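Local coordinates for protein 4-oxalmesaconate hydratase (Pseudomonas putida, PDB 5CGZ) that catalyses, as a zinc-dependent hydratase, the conversion of oxalomesaconate enol to 4-carboxy-4-hydroxy-2-oxoadipate in the third step of gallate degradation, at residues A23-Q28 with T171-T176; E66-A71 with V78-I83; I136-G141 with V149-V154; C165-D170 with L204-Q209; R212-G215 with A219-I222. All blocks are in the same frame, centred on the assembly; numbering follows the deposited sequence.

Contacts 1, 4 and 5 form one continuous region, each pair with centres 15 Å apart. F172 of contact 1 lies against helix 193-212 of contact 4, with F172 CZ 3.7 Å from Q209 OE1. D174 OD2 of contact 1 is 3.5 Å from I222 CG1 of contact 5, and G207 O of contact 4 is 3.8 Å from I222 CG2. Contact 1 uses edge strand 171-174 of the chain's sheet and contact 2 the opposite edge strand 76-80; contact 3 is separate. The zinc ion, held by H10, D13, E44 and H123, is about 12 Å from the A67 side chain of contact 2 and about 14 Å from the W167 side chain of contact 4.

Contact 1 of 5, residues A23-Q28 with T171-T176; sequences ALHAEQ and TFLDIT
L173 reaches from strand 171-174 toward helix 13-27 and meets L24 tip to tip, with H25 beside them. Because CG of L173 is anti to its backbone N (chi1 -174°), the isobutyl group runs out to the helix. Beyond CB, which only carries the branch, CG comes within 3.8 Å of L24 CD2. L173 CD1 closes on that same methyl at 3.7 Å, while L173 CD2 turns to the rim of the imidazole, near its plane and 3.9 Å from H25 CE1. L24 CD2 also rests against the strand backbone, 3.4 Å from D174 O. The nitrogens of the imidazole are engaged away from the leucines: ND1 with A21 O, and NE2 with the backbone N of L239 of the second subunit. With an alanine in place of L173, the L24 methyl and the H25 edge would probably lose their shared apolar partner and a gap would open between helix and strand. L173 belongs to a parallel ladder with a strand of the second subunit. No hydrogen bond joins the two segments, so their buried association depends on the fit of methyl groups, a carbon edge of the imidazole and a leucine methyl against the strand carbonyl.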
# COMPACT_ATOMS: atom_id res chain seq x y z
N ALA A 23 -21.19 0.01 26.06
CA ALA A 23 -22.57 -0.04 26.52
C ALA A 23 -23.34 -1.18 25.84
O ALA A 23 -24.14 -1.86 26.48
CB ALA A 23 -23.28 1.29 26.27
N LEU A 24 -23.08 -1.38 24.55
CA LEU A 24 -23.80 -2.40 23.79
C LEU A 24 -23.48 -3.80 24.31
O LEU A 24 -24.38 -4.61 24.56
CB LEU A 24 -23.49 -2.30 22.29
CG LEU A 24 -24.35 -3.18 21.37
CD1 LEU A 24 -25.80 -2.71 21.36
CD2 LEU A 24 -23.80 -3.25 19.95
N HIS A 25 -22.20 -4.10 24.49
CA HIS A 25 -21.83 -5.45 24.92
C HIS A 25 -22.17 -5.68 26.41
O HIS A 25 -22.49 -6.80 26.80
CB HIS A 25 -20.35 -5.72 24.64
CG HIS A 25 -20.05 -5.91 23.18
ND1 HIS A 25 -19.84 -4.84 22.33
CD2 HIS A 25 -19.97 -7.02 22.42
CE1 HIS A 25 -19.62 -5.30 21.11
NE2 HIS A 25 -19.69 -6.62 21.13
N ALA A 26 -22.11 -4.63 27.22
CA ALA A 26 -22.54 -4.74 28.62
C ALA A 26 -24.00 -5.24 28.68
O ALA A 26 -24.33 -6.11 29.49
CB ALA A 26 -22.39 -3.40 29.34
N GLU A 27 -24.84 -4.72 27.80
CA GLU A 27 -26.25 -5.14 27.77
C GLU A 27 -26.40 -6.56 27.24
O GLU A 27 -27.43 -7.20 27.45
CB GLU A 27 -27.08 -4.16 26.93
CG GLU A 27 -27.15 -2.78 27.55
CD GLU A 27 -28.17 -1.87 26.88
OE1 GLU A 27 -28.79 -2.29 25.88
OE2 GLU A 27 -28.36 -0.73 27.36
N GLN A 28 -25.36 -7.06 26.58
CA GLN A 28 -25.36 -8.45 26.15
C GLN A 28 -24.80 -9.39 27.21
O GLN A 28 -24.60 -10.59 26.94
CB GLN A 28 -24.57 -8.60 24.85
CG GLN A 28 -25.31 -8.05 23.64
CD GLN A 28 -24.43 -7.98 22.41
OE1 GLN A 28 -23.59 -8.86 22.18
NE2 GLN A 28 -24.60 -6.93 21.62
N THR A 171 -15.47 -3.08 9.90
CA THR A 171 -16.56 -3.56 10.75
C THR A 171 -17.35 -2.38 11.29
O THR A 171 -16.76 -1.47 11.87
CB THR A 171 -16.01 -4.41 11.92
OG1 THR A 171 -15.27 -5.53 11.41
CG2 THR A 171 -17.14 -4.94 12.83
N PHE A 172 -18.66 -2.37 11.08
CA PHE A 172 -19.52 -1.37 11.72
C PHE A 172 -20.36 -2.01 12.81
O PHE A 172 -21.07 -3.00 12.58
CB PHE A 172 -20.45 -0.68 10.72
CG PHE A 172 -19.76 0.29 9.81
CD1 PHE A 172 -19.19 1.45 10.31
CD2 PHE A 172 -19.68 0.05 8.44
CE1 PHE A 172 -18.54 2.35 9.48
CE2 PHE A 172 -19.05 0.94 7.59
CZ PHE A 172 -18.47 2.10 8.11
N LEU A 173 -20.27 -1.43 14.00
CA LEU A 173 -21.06 -1.87 15.14
C LEU A 173 -22.27 -0.95 15.27
O LEU A 173 -22.12 0.25 15.46
CB LEU A 173 -20.24 -1.85 16.42
CG LEU A 173 -20.90 -2.43 17.68
CD1 LEU A 173 -21.06 -3.95 17.55
CD2 LEU A 173 -20.10 -2.05 18.93
N ASP A 174 -23.47 -1.52 15.15
CA ASP A 174 -24.69 -0.73 15.29
C ASP A 174 -24.93 -0.42 16.76
O ASP A 174 -25.27 -1.31 17.53
CB ASP A 174 -25.89 -1.48 14.70
CG ASP A 174 -27.17 -0.66 14.74
OD1 ASP A 174 -27.15 0.48 15.25
OD2 ASP A 174 -28.21 -1.16 14.26
N ILE A 175 -24.75 0.84 17.14
CA ILE A 175 -24.91 1.23 18.53
C ILE A 175 -26.16 2.08 18.74
O ILE A 175 -26.30 2.77 19.75
CB ILE A 175 -23.68 2.03 19.05
CG1 ILE A 175 -23.53 3.34 18.28
CG2 ILE A 175 -22.41 1.18 18.98
CD1 ILE A 175 -22.61 4.34 18.98
N THR A 176 -27.07 2.02 17.77
CA THR A 176 -28.31 2.80 17.85
C THR A 176 -29.05 2.59 19.19
O THR A 176 -29.54 3.54 19.78
CB THR A 176 -29.25 2.43 16.69
OG1 THR A 176 -28.61 2.75 15.44
CG2 THR A 176 -30.56 3.20 16.82

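Contact 2 of 5, residues E66-A71 with V78-I83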
# COMPACT_ATOMS: atom_id res chain seq x y z
N GLU A 66 -13.98 12.04 35.87
CA GLU A 66 -14.75 11.99 34.63
C GLU A 66 -14.84 10.57 34.08
O GLU A 66 -15.91 10.11 33.71
CB GLU A 66 -14.15 12.92 33.59
CG GLU A 66 -14.31 14.39 33.91
CD GLU A 66 -13.65 15.28 32.87
OE1 GLU A 66 -12.85 14.75 32.06
OE2 GLU A 66 -13.94 16.50 32.88
N ALA A 67 -13.70 9.88 34.05
CA ALA A 67 -13.63 8.54 33.49
C ALA A 67 -14.47 7.57 34.31
O ALA A 67 -15.20 6.74 33.76
CB ALA A 67 -12.19 8.06 33.42
N MET A 68 -14.38 7.69 35.63
CA MET A 68 -15.17 6.83 36.51
C MET A 68 -16.66 7.08 36.33
O MET A 68 -17.45 6.14 36.33
CB MET A 68 -14.77 7.03 37.96
CG MET A 68 -13.49 6.31 38.33
SD MET A 68 -12.91 6.81 39.95
CE MET A 68 -11.65 5.57 40.25
N ALA A 69 -17.04 8.35 36.16
CA ALA A 69 -18.45 8.68 35.92
C ALA A 69 -18.93 8.10 34.59
O ALA A 69 -20.01 7.51 34.51
CB ALA A 69 -18.66 10.19 35.96
N ALA A 70 -18.11 8.25 33.55
CA ALA A 70 -18.46 7.72 32.23
C ALA A 70 -18.57 6.20 32.25
O ALA A 70 -19.51 5.62 31.70
CB ALA A 70 -17.43 8.16 31.18
N ALA A 71 -17.59 5.55 32.89
CA ALA A 71 -17.59 4.09 32.98
C ALA A 71 -18.86 3.57 33.64
O ALA A 71 -19.41 2.56 33.22
CB ALA A 71 -16.36 3.61 33.73
N VAL A 78 -13.23 0.23 35.32
CA VAL A 78 -12.09 0.95 34.76
C VAL A 78 -10.93 0.99 35.76
O VAL A 78 -11.14 1.14 36.96
CB VAL A 78 -12.48 2.39 34.36
CG1 VAL A 78 -13.04 3.14 35.55
CG2 VAL A 78 -11.27 3.13 33.76
N GLU A 79 -9.71 0.83 35.26
CA GLU A 79 -8.53 1.01 36.10
C GLU A 79 -7.55 1.94 35.41
O GLU A 79 -7.61 2.12 34.18
CB GLU A 79 -7.88 -0.34 36.43
CG GLU A 79 -7.14 -0.99 35.28
CD GLU A 79 -6.59 -2.36 35.65
OE1 GLU A 79 -7.18 -3.38 35.24
OE2 GLU A 79 -5.55 -2.41 36.34
N PHE A 80 -6.64 2.51 36.19
CA PHE A 80 -5.74 3.55 35.71
C PHE A 80 -4.28 3.20 35.96
O PHE A 80 -3.85 3.14 37.10
CB PHE A 80 -6.10 4.88 36.38
CG PHE A 80 -7.54 5.27 36.21
CD1 PHE A 80 -7.96 5.94 35.07
CD2 PHE A 80 -8.48 4.94 37.18
CE1 PHE A 80 -9.29 6.29 34.90
CE2 PHE A 80 -9.81 5.29 37.01
CZ PHE A 80 -10.21 5.96 35.87
N PHE A 81 -3.51 2.95 34.90
CA PHE A 81 -2.10 2.61 35.08
C PHE A 81 -1.27 3.83 35.46
O PHE A 81 -0.20 3.70 36.04
CB PHE A 81 -1.49 1.98 33.82
CG PHE A 81 -1.77 0.51 33.66
CD1 PHE A 81 -2.81 -0.09 34.35
CD2 PHE A 81 -0.99 -0.26 32.81
CE1 PHE A 81 -3.07 -1.45 34.19
CE2 PHE A 81 -1.24 -1.61 32.65
CZ PHE A 81 -2.29 -2.21 33.34
N ASP A 82 -1.76 5.02 35.10
CA ASP A 82 -1.07 6.27 35.39
C ASP A 82 0.41 6.28 34.99
O ASP A 82 1.27 6.56 35.83
CB ASP A 82 -1.20 6.60 36.88
CG ASP A 82 -0.74 8.01 37.23
OD1 ASP A 82 -0.77 8.90 36.35
OD2 ASP A 82 -0.33 8.23 38.39
N ILE A 83 0.72 6.00 33.73
CA ILE A 83 2.12 5.98 33.31
C ILE A 83 2.58 7.28 32.63
O ILE A 83 3.74 7.41 32.27
CB ILE A 83 2.44 4.80 32.36
CG1 ILE A 83 1.67 4.95 31.03
CG2 ILE A 83 2.14 3.46 33.04
CD1 ILE A 83 1.99 3.85 30.01
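M68 and F80 both have CG beside the backbone N and anti to the carbonyl carbon (chi1 -79° and -55°), and the two side chains consequently slant across one another between helix 56-74 and strand 76-80. The methionine chain is extended beyond CG, which carries its methyl out to the phenyl ring: M68 CE lies 3.7 Å from F80 CE2, approaching obliquely, and M68 CG stays 4.0 Å from that same F80 CE2. One helix position earlier, A67 comes to the ring from its edge, with CB in the ring plane and 3.7 Å from F80 CE1. The short alanine methyl thus meets CE1 and CZ of the phenylalanine, while M68 CE and CG lie nearest CE2. F39, in the loop after strand 31-36, also meets the F80 ring, the planes nearly parallel.

V78 makes the second half of the contact. Its CG1, placed between backbone N and carbonyl carbon, turns to the helix and sits 3.8 Å from A71 CB and 4.2 Å from M68 CG. All of these touches are apolar, and their partners range from the buried A67 and A71 to the exposed M68. A67 is additionally in contact with F14 of helix 13-27, the helix that starts at the zinc ligand D13.

Helix and strand run antiparallel in this unit, their short axes at 163° and 9.3 Å apart. Strand 31-36, helix 56-74 and strand 76-80 form a beta-alpha-beta crossover, the two strands parallel and adjacent, as expected of a Rossmann-like sheet, here at its outer edge.

Contact 3 of 5, residues I136-G141 with V149-V154; sequences IAQAEG and VGAPPV
The carboxamide of Q138 presents its edge to G150, whose carbonyl oxygen lies only 12° out of the amide plane. This is the C-terminal end of helix 122-138 in the Rossmann-like fold, closed off by the loop that leads into strand 154-157. Q138 NE2 donates to G150 O at 2.8 Å; the side chain is extended beyond CG and runs past the carbonyl oxygen, with Q138 CG 3.3 Å from G150 O and NE2 closing on it.

A second bond ties the backbones together next to it. V149 N donates almost linearly (178°) to A137 O, but reaches that oxygen from above its carbonyl plane, 44° out of it. The same oxygen also receives R103 NE from helix 92-105, so two donors serve one carbonyl near the helix end. With a leucine in place of Q138, G150 O would probably be left without this donor and the returning loop would be held by the V149 bond with less help.

Y102 of helix 92-105 packs against both A137 and V149. E140, in the loop after the helix, forms a salt bridge with R50 of the third subunit, so the loop lies at a subunit boundary. The apolar counterpart of the two bonds is a single methyl pair: V149 CG2, beside its own backbone N, rests 3.7 Å from A137 CB.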
# COMPACT_ATOMS: atom_id res chain seq x y z
N ILE A 136 1.86 -12.10 25.09
CA ILE A 136 2.52 -12.58 26.31
C ILE A 136 1.56 -13.45 27.12
O ILE A 136 1.93 -14.52 27.60
CB ILE A 136 3.01 -11.42 27.21
CG1 ILE A 136 3.99 -10.51 26.44
CG2 ILE A 136 3.65 -11.96 28.51
CD1 ILE A 136 5.15 -11.24 25.82
N ALA A 137 0.31 -12.99 27.22
CA ALA A 137 -0.71 -13.71 28.00
C ALA A 137 -1.11 -15.05 27.37
O ALA A 137 -1.71 -15.91 28.03
CB ALA A 137 -1.94 -12.82 28.18
N GLN A 138 -0.77 -15.23 26.09
CA GLN A 138 -0.97 -16.51 25.43
C GLN A 138 0.11 -17.55 25.78
O GLN A 138 -0.08 -18.75 25.56
CB GLN A 138 -0.97 -16.33 23.90
CG GLN A 138 -2.15 -15.54 23.33
CD GLN A 138 -1.98 -15.32 21.83
OE1 GLN A 138 -0.86 -15.23 21.33
NE2 GLN A 138 -3.10 -15.25 21.10
N ALA A 139 1.25 -17.09 26.29
CA ALA A 139 2.42 -17.97 26.42
C ALA A 139 2.36 -18.85 27.66
O ALA A 139 2.25 -18.36 28.78
CB ALA A 139 3.70 -17.13 26.44
N GLU A 140 2.44 -20.16 27.46
CA GLU A 140 2.35 -21.10 28.58
C GLU A 140 3.61 -20.99 29.45
O GLU A 140 3.64 -21.48 30.57
CB GLU A 140 2.13 -22.52 28.06
CG GLU A 140 0.70 -22.71 27.52
CD GLU A 140 0.42 -24.09 26.95
OE1 GLU A 140 -0.24 -24.17 25.88
OE2 GLU A 140 0.84 -25.10 27.56
N GLY A 141 4.62 -20.29 28.94
CA GLY A 141 5.84 -20.04 29.70
C GLY A 141 5.79 -18.74 30.49
O GLY A 141 6.71 -18.42 31.25
N VAL A 149 -4.45 -16.98 27.82
CA VAL A 149 -5.42 -16.31 26.97
C VAL A 149 -5.50 -17.04 25.62
O VAL A 149 -4.51 -17.64 25.17
CB VAL A 149 -5.02 -14.83 26.78
CG1 VAL A 149 -5.55 -14.27 25.48
CG2 VAL A 149 -5.48 -14.01 27.98
N GLY A 150 -6.67 -17.02 24.99
CA GLY A 150 -6.84 -17.62 23.67
C GLY A 150 -6.45 -16.63 22.57
O GLY A 150 -5.35 -16.08 22.59
N ALA A 151 -7.35 -16.40 21.62
CA ALA A 151 -7.08 -15.47 20.52
C ALA A 151 -8.23 -14.49 20.33
O ALA A 151 -8.89 -14.50 19.30
CB ALA A 151 -6.82 -16.23 19.21
N PRO A 152 -8.48 -13.64 21.34
CA PRO A 152 -9.57 -12.67 21.18
C PRO A 152 -9.28 -11.71 20.04
O PRO A 152 -8.15 -11.23 19.93
CB PRO A 152 -9.59 -11.92 22.53
CG PRO A 152 -8.19 -12.10 23.08
CD PRO A 152 -7.75 -13.46 22.61
N PRO A 153 -10.26 -11.46 19.17
CA PRO A 153 -10.12 -10.44 18.13
C PRO A 153 -9.69 -9.10 18.73
O PRO A 153 -10.07 -8.75 19.84
CB PRO A 153 -11.53 -10.35 17.53
CG PRO A 153 -12.12 -11.72 17.75
CD PRO A 153 -11.55 -12.19 19.09
N VAL A 154 -8.86 -8.37 17.99
CA VAL A 154 -8.43 -7.04 18.39
C VAL A 154 -8.91 -6.05 17.31
O VAL A 154 -8.81 -6.33 16.12
CB VAL A 154 -6.91 -6.96 18.55
CG1 VAL A 154 -6.48 -5.53 18.92
CG2 VAL A 154 -6.41 -7.97 19.59

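Contact 4 of 5, residues C165-D170 with L204-Q209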
# COMPACT_ATOMS: atom_id res chain seq x y z
N CYS A 165 -4.69 8.67 9.36
CA CYS A 165 -4.15 7.54 10.11
C CYS A 165 -4.11 6.25 9.29
O CYS A 165 -3.72 5.21 9.80
CB CYS A 165 -4.97 7.30 11.38
SG CYS A 165 -4.89 8.67 12.55
N GLU A 166 -4.53 6.33 8.02
CA GLU A 166 -4.62 5.15 7.16
C GLU A 166 -5.48 4.05 7.79
O GLU A 166 -5.19 2.86 7.71
CB GLU A 166 -3.22 4.62 6.84
CG GLU A 166 -2.40 5.64 6.03
CD GLU A 166 -0.91 5.31 5.97
OE1 GLU A 166 -0.57 4.12 5.78
OE2 GLU A 166 -0.09 6.23 6.14
N TRP A 167 -6.57 4.48 8.40
CA TRP A 167 -7.48 3.59 9.10
C TRP A 167 -8.74 3.42 8.24
O TRP A 167 -9.25 4.39 7.68
CB TRP A 167 -7.80 4.18 10.47
CG TRP A 167 -8.83 3.47 11.32
CD1 TRP A 167 -8.58 2.55 12.30
CD2 TRP A 167 -10.25 3.68 11.32
NE1 TRP A 167 -9.76 2.17 12.90
CE2 TRP A 167 -10.79 2.84 12.32
CE3 TRP A 167 -11.11 4.50 10.58
CZ2 TRP A 167 -12.16 2.79 12.58
CZ3 TRP A 167 -12.47 4.45 10.85
CH2 TRP A 167 -12.98 3.60 11.84
N ARG A 168 -9.21 2.19 8.12
CA ARG A 168 -10.42 1.91 7.38
C ARG A 168 -11.33 1.03 8.23
O ARG A 168 -10.90 -0.01 8.71
CB ARG A 168 -10.11 1.20 6.05
CG ARG A 168 -11.38 0.76 5.29
CD ARG A 168 -11.08 -0.02 4.00
NE ARG A 168 -10.69 -1.41 4.26
CZ ARG A 168 -11.53 -2.44 4.38
NH1 ARG A 168 -11.03 -3.66 4.60
NH2 ARG A 168 -12.85 -2.28 4.30
N PRO A 169 -12.59 1.42 8.41
CA PRO A 169 -13.44 0.51 9.19
C PRO A 169 -13.85 -0.69 8.33
O PRO A 169 -14.47 -0.48 7.30
CB PRO A 169 -14.66 1.37 9.56
CG PRO A 169 -14.75 2.39 8.43
CD PRO A 169 -13.32 2.61 7.92
N ASP A 170 -13.48 -1.91 8.72
CA ASP A 170 -13.95 -3.10 8.01
C ASP A 170 -15.14 -3.69 8.77
O ASP A 170 -15.75 -4.68 8.34
CB ASP A 170 -12.82 -4.13 7.84
CG ASP A 170 -12.20 -4.55 9.18
OD1 ASP A 170 -12.93 -4.84 10.14
OD2 ASP A 170 -10.96 -4.59 9.27
N LEU A 204 -23.31 9.52 13.53
CA LEU A 204 -24.35 9.67 12.53
C LEU A 204 -23.82 9.33 11.14
O LEU A 204 -24.50 8.67 10.35
CB LEU A 204 -24.92 11.10 12.55
CG LEU A 204 -25.81 11.46 13.74
CD1 LEU A 204 -26.02 12.98 13.82
CD2 LEU A 204 -27.16 10.74 13.68
N GLN A 205 -22.59 9.77 10.83
CA GLN A 205 -21.99 9.46 9.53
C GLN A 205 -21.77 7.96 9.38
O GLN A 205 -22.12 7.37 8.36
CB GLN A 205 -20.66 10.21 9.36
CG GLN A 205 -20.81 11.74 9.21
CD GLN A 205 -21.71 12.12 8.04
OE1 GLN A 205 -22.93 12.16 8.18
NE2 GLN A 205 -21.10 12.39 6.89
N ARG A 206 -21.20 7.34 10.40
CA ARG A 206 -20.96 5.90 10.34
C ARG A 206 -22.29 5.16 10.30
O ARG A 206 -22.40 4.10 9.69
CB ARG A 206 -20.11 5.43 11.53
CG ARG A 206 -18.72 6.07 11.58
CD ARG A 206 -17.99 5.98 10.24
NE ARG A 206 -16.62 6.49 10.35
CZ ARG A 206 -15.76 6.59 9.34
NH1 ARG A 206 -16.11 6.20 8.12
NH2 ARG A 206 -14.54 7.08 9.56
N GLY A 207 -23.31 5.73 10.94
CA GLY A 207 -24.64 5.15 10.91
C GLY A 207 -25.17 5.07 9.48
O GLY A 207 -25.68 4.03 9.06
N VAL A 208 -25.06 6.17 8.75
CA VAL A 208 -25.51 6.19 7.36
C VAL A 208 -24.72 5.20 6.51
O VAL A 208 -25.29 4.48 5.69
CB VAL A 208 -25.41 7.62 6.74
CG1 VAL A 208 -25.59 7.57 5.22
CG2 VAL A 208 -26.44 8.55 7.38
N GLN A 209 -23.40 5.15 6.73
CA GLN A 209 -22.55 4.25 5.95
C GLN A 209 -22.84 2.78 6.26
O GLN A 209 -22.87 1.95 5.36
CB GLN A 209 -21.07 4.56 6.19
CG GLN A 209 -20.67 5.98 5.76
CD GLN A 209 -19.28 6.36 6.25
OE1 GLN A 209 -18.53 5.53 6.76
NE2 GLN A 209 -18.94 7.64 6.11
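W167 and R206 approach from opposite directions, the indole out of loop 165-170 and the guanidinium out of helix 193-212. They do not stack: the two planes stand 60° apart, and R206 NH2 arrives at the rim of the indole, near its plane and 3.6 Å from W167 CZ3. The tryptophan is directed there by CG lying anti to its backbone N (chi1 175°), which swings the six-membered ring out toward the helix. P169 completes the setting from a second side. Its CG lies over one face of the guanidinium, 4.1 Å from R206 NH1, with the proline and arginine side chains crossing at about a right angle, while P169 N sits over a face of the indole near the rim.

The arginine bends at chi2 and is then straight to its tip. Q209, one turn further along the helix, helps fix the rotation of the guanidinium: R206 NH1 donates to Q209 OE1 at 2.9 Å, the oxygen lying in the guanidinium plane and accepting through a lone pair in its own carbonyl plane. NH2 has carboxylate partners on two chains, E158 OE2 of the same subunit and E163 OE2 of the fourth subunit, so the charge of the buried guanidinium is probably well compensated. W167 NE1, at the other end of the indole, bonds A156 O.

R206, walled by tryptophan and proline, thus takes part in a buried salt-bridge network at a subunit interface of the hexamer, where the loop before strand 171-174 and helix 193-212 meet the fourth subunit.

Contact 5 of 5, residues R212-G215 with A219-I222; sequences RNVG and ARNI. With GOL (glycerol), chain G.
V214 packs against R220 and I222 within the loop that connects helix 193-212 to strand 225-230, just as the chain leaves the helix through a type I beta turn from R212 to G215. G215 carries the positive phi (110°) that takes the chain out of helical conformation, at backbone angles where a side chain would be jammed against the preceding carbonyl.

The two methyls of V214 have different partners. CG2, set between the backbone N and the carbonyl carbon, meets I222 CD1 tip to tip at 3.9 Å. CG1, beside the backbone N, is 3.5 Å from R220 NH1; the arginine crosses the valine at about a right angle, its chain turning at chi3, and its guanidinium is oblique to that methyl. V235 of the second subunit packs on V214, R220 and I222 alike, so this corner of the loop contributes to a subunit interface.

A glycerol, probably from the crystallisation liquor, bridges the two segments. Its O3 lies at the edge of the R220 guanidinium, in its plane, and accepts from R220 NH1 over a long 3.3 Å, with an N-H...O angle of 156°. The glycerol is also hydrogen-bonded to V235 N of the second subunit. C1 of the glycerol touches V214 CG1 at 3.7 Å, and at the other end glycerol O1 donates to N213 O at 2.7 Å.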
# COMPACT_ATOMS: atom_id res chain seq x y z
N ARG A 212 -25.96 1.88 4.53
CA ARG A 212 -25.69 1.68 3.11
C ARG A 212 -25.16 0.26 2.88
O ARG A 212 -25.46 -0.38 1.88
CB ARG A 212 -24.70 2.72 2.58
CG ARG A 212 -24.41 2.64 1.07
CD ARG A 212 -25.66 2.91 0.22
NE ARG A 212 -25.37 3.65 -1.01
CZ ARG A 212 -24.99 3.09 -2.16
NH1 ARG A 212 -24.85 1.77 -2.27
NH2 ARG A 212 -24.75 3.86 -3.22
N ASN A 213 -24.38 -0.24 3.83
CA ASN A 213 -23.75 -1.54 3.64
C ASN A 213 -24.64 -2.72 4.06
O ASN A 213 -24.18 -3.86 4.01
CB ASN A 213 -22.42 -1.60 4.37
CG ASN A 213 -21.32 -0.86 3.62
OD1 ASN A 213 -20.72 -1.40 2.68
ND2 ASN A 213 -21.07 0.39 4.01
N VAL A 214 -25.88 -2.46 4.45
CA VAL A 214 -26.86 -3.54 4.61
C VAL A 214 -28.00 -3.40 3.60
O VAL A 214 -28.93 -4.20 3.59
CB VAL A 214 -27.48 -3.60 6.03
CG1 VAL A 214 -26.39 -3.78 7.08
CG2 VAL A 214 -28.33 -2.35 6.32
N GLY A 215 -27.92 -2.39 2.74
CA GLY A 215 -28.96 -2.15 1.75
C GLY A 215 -29.74 -0.90 2.10
O GLY A 215 -30.38 -0.83 3.15
N ALA A 219 -35.18 -2.36 6.07
CA ALA A 219 -35.99 -1.80 7.15
C ALA A 219 -35.20 -1.63 8.44
O ALA A 219 -35.73 -1.10 9.41
CB ALA A 219 -37.23 -2.69 7.41
N ARG A 220 -33.95 -2.10 8.47
CA ARG A 220 -33.13 -1.96 9.67
C ARG A 220 -32.93 -0.48 9.99
O ARG A 220 -32.71 0.34 9.09
CB ARG A 220 -31.79 -2.68 9.51
CG ARG A 220 -31.94 -4.18 9.39
CD ARG A 220 -30.61 -4.88 9.11
NE ARG A 220 -29.68 -4.77 10.23
CZ ARG A 220 -28.47 -5.32 10.26
NH1 ARG A 220 -28.03 -6.03 9.22
NH2 ARG A 220 -27.70 -5.17 11.32
N ASN A 221 -33.03 -0.15 11.27
CA ASN A 221 -33.03 1.23 11.72
C ASN A 221 -31.66 1.61 12.26
O ASN A 221 -31.47 1.74 13.47
CB ASN A 221 -34.11 1.42 12.80
CG ASN A 221 -34.18 2.84 13.31
OD1 ASN A 221 -34.08 3.80 12.54
ND2 ASN A 221 -34.34 2.99 14.63
N ILE A 222 -30.68 1.76 11.37
CA ILE A 222 -29.31 1.97 11.81
C ILE A 222 -29.00 3.46 11.77
O ILE A 222 -28.80 4.03 10.69
CB ILE A 222 -28.31 1.17 10.96
CG1 ILE A 222 -28.71 -0.31 10.95
CG2 ILE A 222 -26.91 1.35 11.50
CD1 ILE A 222 -27.87 -1.19 10.01
C1 GOL G . -24.14 -6.40 5.84
O1 GOL G . -24.45 -6.55 4.47
C2 GOL G . -23.72 -7.73 6.47
O2 GOL G . -22.59 -7.47 7.25
C3 GOL G . -24.83 -8.35 7.33
O3 GOL G . -25.22 -7.45 8.36